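Local coordinates for protein isoflavone reductase (Medicago sativa, PDB 2GAS) that reduces 2'-hydroxyisoflavones with NADPH to chiral isoflavanones, giving the penultimate intermediate of the alfalfa phytoalexin medicarpin, at residues 86-89 with 90-93; 132-135 with 136-140. One frame throughout, in Å; residues are numbered along the deposited sequence.

Contact 1. Residues 86-89 with 90-93; sequences RLLI and EDQV
Gln92 reaches back over the turn to Ile89 and meets its carbonyl at successive points along the side chain. CB starts 3.4 Å from Ile89 O, and CG, set anti to the carbonyl carbon of Gln92 (chi1 -69°), stays alongside the same oxygen. From there the chain runs extended to the amide, where NE2 lies 3.1 Å from Ile89 O, a hydrogen bond whose geometry is doubtful because both atoms crowd a neighbouring methyl. Gln92 N also donates to Ile89 O, so one acceptor would take both the backbone and the side-chain N-H of the same residue, with the same reservation about the place of the oxygen. NE2 also lies 3.7 Å from Ile89 CG2, the two side chains running next to each other in one direction, while OE1 accepts from the backbone N of Ser111. A leucine in place of Gln92 would probably leave Ser111 N without this acceptor and the packing beside Ile89 without its amide.

The segment belongs to the NADP-binding Rossmann fold, where the loop that leaves parallel strand 79-82 turns into helix 92-102. Asp91 N closes the turn on Leu88 O at 3.1 Å. A water carries a second link, accepting from Leu88 N and donating to Asp91 OD2 (2.6 Å from the water oxygen); Asp91 OD1 pairs with Lys94. On the outer side, Glu90 holds CG between its own backbone N and carbonyl carbon (chi1 59°) and bends at the next bond, which swings the carboxylate back over Leu88. OE1 rests 3.4 Å from Leu88 CD1, and Asp91 OD2 comes within 3.7 Å of the same methyl.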
# COMPACT_ATOMS: atom_id res chain seq x y z
N ARG A 86 -5.47 5.87 8.30
CA ARG A 86 -5.69 7.02 9.19
C ARG A 86 -4.47 7.41 10.02
O ARG A 86 -4.27 8.58 10.32
CB ARG A 86 -6.86 6.73 10.13
CG ARG A 86 -7.20 7.88 11.08
CD ARG A 86 -8.33 7.51 12.04
NE ARG A 86 -7.87 6.67 13.14
CZ ARG A 86 -7.14 7.11 14.16
NH1 ARG A 86 -6.77 6.28 15.13
NH2 ARG A 86 -6.78 8.39 14.22
N LEU A 87 -3.68 6.42 10.42
CA LEU A 87 -2.51 6.68 11.24
C LEU A 87 -1.53 7.63 10.54
O LEU A 87 -1.28 7.50 9.34
CB LEU A 87 -1.80 5.37 11.59
CG LEU A 87 -2.65 4.33 12.34
CD1 LEU A 87 -1.86 3.05 12.52
CD2 LEU A 87 -3.08 4.90 13.69
N LEU A 88 -0.98 8.57 11.30
CA LEU A 88 -0.02 9.53 10.76
C LEU A 88 1.34 8.87 10.59
O LEU A 88 1.79 8.12 11.45
CB LEU A 88 0.13 10.72 11.70
CG LEU A 88 -1.10 11.60 11.89
CD1 LEU A 88 -0.82 12.65 12.95
CD2 LEU A 88 -1.46 12.26 10.56
N ILE A 89 2.01 9.17 9.48
CA ILE A 89 3.32 8.59 9.23
C ILE A 89 4.27 8.89 10.38
O ILE A 89 4.92 7.99 10.91
CB ILE A 89 3.91 9.14 7.92
CG1 ILE A 89 3.07 8.66 6.73
CG2 ILE A 89 5.35 8.68 7.75
CD1 ILE A 89 2.96 7.15 6.62
N GLU A 90 4.32 10.15 10.79
CA GLU A 90 5.21 10.56 11.86
C GLU A 90 4.97 9.88 13.20
O GLU A 90 5.87 9.83 14.04
CB GLU A 90 5.17 12.08 12.03
CG GLU A 90 3.80 12.66 12.36
CD GLU A 90 2.95 12.96 11.13
OE1 GLU A 90 1.94 13.69 11.28
OE2 GLU A 90 3.28 12.48 10.02
N ASP A 91 3.77 9.36 13.43
CA ASP A 91 3.48 8.69 14.69
C ASP A 91 4.18 7.33 14.82
O ASP A 91 4.17 6.72 15.89
CB ASP A 91 1.97 8.53 14.90
CG ASP A 91 1.32 9.78 15.45
OD1 ASP A 91 2.04 10.63 16.03
OD2 ASP A 91 0.09 9.92 15.33
N GLN A 92 4.80 6.86 13.75
CA GLN A 92 5.50 5.59 13.82
C GLN A 92 6.72 5.72 14.73
O GLN A 92 7.32 4.72 15.11
CB GLN A 92 5.91 5.11 12.43
CG GLN A 92 4.72 4.72 11.59
CD GLN A 92 5.10 4.31 10.19
OE1 GLN A 92 5.22 3.13 9.88
NE2 GLN A 92 5.29 5.30 9.32
N VAL A 93 7.07 6.96 15.08
CA VAL A 93 8.19 7.19 15.99
C VAL A 93 7.77 6.62 17.33
O VAL A 93 8.57 6.00 18.04
CB VAL A 93 8.47 8.70 16.16
CG1 VAL A 93 9.49 8.92 17.28
CG2 VAL A 93 8.98 9.28 14.86
O HOH W 1 -1.75 8.72 13.98

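Contact 2. Residues 132-135 with 136-140; sequences EKAS and IRRVI
Arg138 folds back over the preceding turn onto the carbonyl of Ala134. Its backbone N donates to Ala134 O at 3.1 Å, and its CG comes within 3.4 Å of that oxygen. Bends at chi2 (-61°) and chi3 (89°) then bring the guanidinium round until Ala134 O lies over one of its faces, toward the rim, 3.6 Å from NH1. Arg137 CB covers the same face, so the flat group is laid against its own helix.

The same i to i+4 ladder of an alpha-helix repeats on each neighbouring residue: Ile136 N to Glu132 O, Arg137 N to Lys133 O and Val139 N to Ser135 O. Aliphatic carbons fill in beside the acceptors, with Val139 CG2 3.4 Å from Ser135 O and Ile136 CG1 3.6 Å from Glu132 O.

Outward from the backbone, acidic residues hold the arginines: Asp118 and Glu141 take Arg138, while Arg137, probably an NADP-binding residue by similarity, extends into a cluster of Glu112, Asp116 and Asp118. Lys133, the inferred proton acceptor, donates from NZ to Glu112 O.

Helix 126-143 thus presents Ile136 to Gln92 and Ile140 to Ile96 of helix 92-102, and sets Arg137 against Tyr149 and Cys151 of strand 148-151.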
# COMPACT_ATOMS: atom_id res chain seq x y z
N GLU A 132 9.08 11.73 4.05
CA GLU A 132 8.72 11.50 5.44
C GLU A 132 8.77 9.99 5.71
O GLU A 132 9.21 9.56 6.77
CB GLU A 132 7.32 12.05 5.73
CG GLU A 132 6.78 11.69 7.10
CD GLU A 132 5.55 12.50 7.47
OE1 GLU A 132 4.68 12.72 6.59
OE2 GLU A 132 5.44 12.91 8.64
N LYS A 133 8.32 9.20 4.74
CA LYS A 133 8.36 7.75 4.91
C LYS A 133 9.81 7.27 4.87
O LYS A 133 10.19 6.36 5.61
CB LYS A 133 7.55 7.06 3.80
CG LYS A 133 6.05 7.30 3.91
CD LYS A 133 5.28 6.37 2.98
CE LYS A 133 3.79 6.49 3.20
NZ LYS A 133 3.03 5.42 2.50
N ALA A 134 10.63 7.88 4.02
CA ALA A 134 12.03 7.50 3.94
C ALA A 134 12.72 7.79 5.27
O ALA A 134 13.58 7.04 5.72
CB ALA A 134 12.73 8.25 2.81
N SER A 135 12.33 8.90 5.91
CA SER A 135 12.92 9.25 7.19
C SER A 135 12.61 8.18 8.23
O SER A 135 13.45 7.86 9.07
CB SER A 135 12.40 10.61 7.66
OG SER A 135 12.99 11.65 6.90
N ILE A 136 11.40 7.64 8.18
CA ILE A 136 11.02 6.59 9.10
C ILE A 136 11.86 5.34 8.85
O ILE A 136 12.25 4.64 9.79
CB ILE A 136 9.51 6.28 8.98
CG1 ILE A 136 8.73 7.43 9.61
CG2 ILE A 136 9.17 4.97 9.68
CD1 ILE A 136 7.27 7.19 9.70
N ARG A 137 12.18 5.07 7.59
CA ARG A 137 13.02 3.92 7.28
C ARG A 137 14.37 4.11 7.97
O ARG A 137 14.91 3.18 8.56
CB ARG A 137 13.27 3.80 5.78
CG ARG A 137 12.07 3.39 4.97
CD ARG A 137 12.50 3.09 3.54
NE ARG A 137 11.38 2.62 2.73
CZ ARG A 137 11.50 2.17 1.49
NH1 ARG A 137 12.70 2.14 0.92
NH2 ARG A 137 10.43 1.78 0.82
N ARG A 138 14.91 5.33 7.90
CA ARG A 138 16.20 5.61 8.51
C ARG A 138 16.17 5.40 10.02
O ARG A 138 17.15 4.91 10.59
CB ARG A 138 16.64 7.05 8.18
CG ARG A 138 16.80 7.34 6.68
CD ARG A 138 17.86 6.46 6.01
NE ARG A 138 17.34 5.19 5.49
CZ ARG A 138 16.64 5.07 4.36
NH1 ARG A 138 16.36 6.14 3.63
NH2 ARG A 138 16.24 3.87 3.96
N VAL A 139 15.06 5.75 10.66
CA VAL A 139 14.94 5.56 12.11
C VAL A 139 14.95 4.07 12.42
O VAL A 139 15.66 3.61 13.31
CB VAL A 139 13.63 6.17 12.65
CG1 VAL A 139 13.50 5.85 14.14
CG2 VAL A 139 13.62 7.68 12.44
N ILE A 140 14.14 3.32 11.67
CA ILE A 140 14.05 1.87 11.83
C ILE A 140 15.42 1.21 11.68
O ILE A 140 15.81 0.37 12.48
CB ILE A 140 13.08 1.28 10.79
CG1 ILE A 140 11.65 1.75 11.09
CG2 ILE A 140 13.19 -0.24 10.76
CD1 ILE A 140 10.66 1.40 9.99

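Contacts 1 and 2 lie in series along the chain, well apart in sequence, but meet in space, with centres about 11 Å apart, where the entry to helix 92-102 faces helix 126-143. Ile89 CG2 packs 3.4 Å from Glu132 CG. Near them Glu90 OE2 and Glu132 OE2 lie only 2.6 Å apart, a like-charged approach that may mean a shared proton. The seam borders the catalytic region: the side chain of Ile89 is about 4 Å from that of Lys133, the inferred proton acceptor, and that of Gln92 about 8 Å from that of Arg137. Lys133 in turn lies about 9 Å, side chain to side chain, from Ile14 of the inferred NADP site.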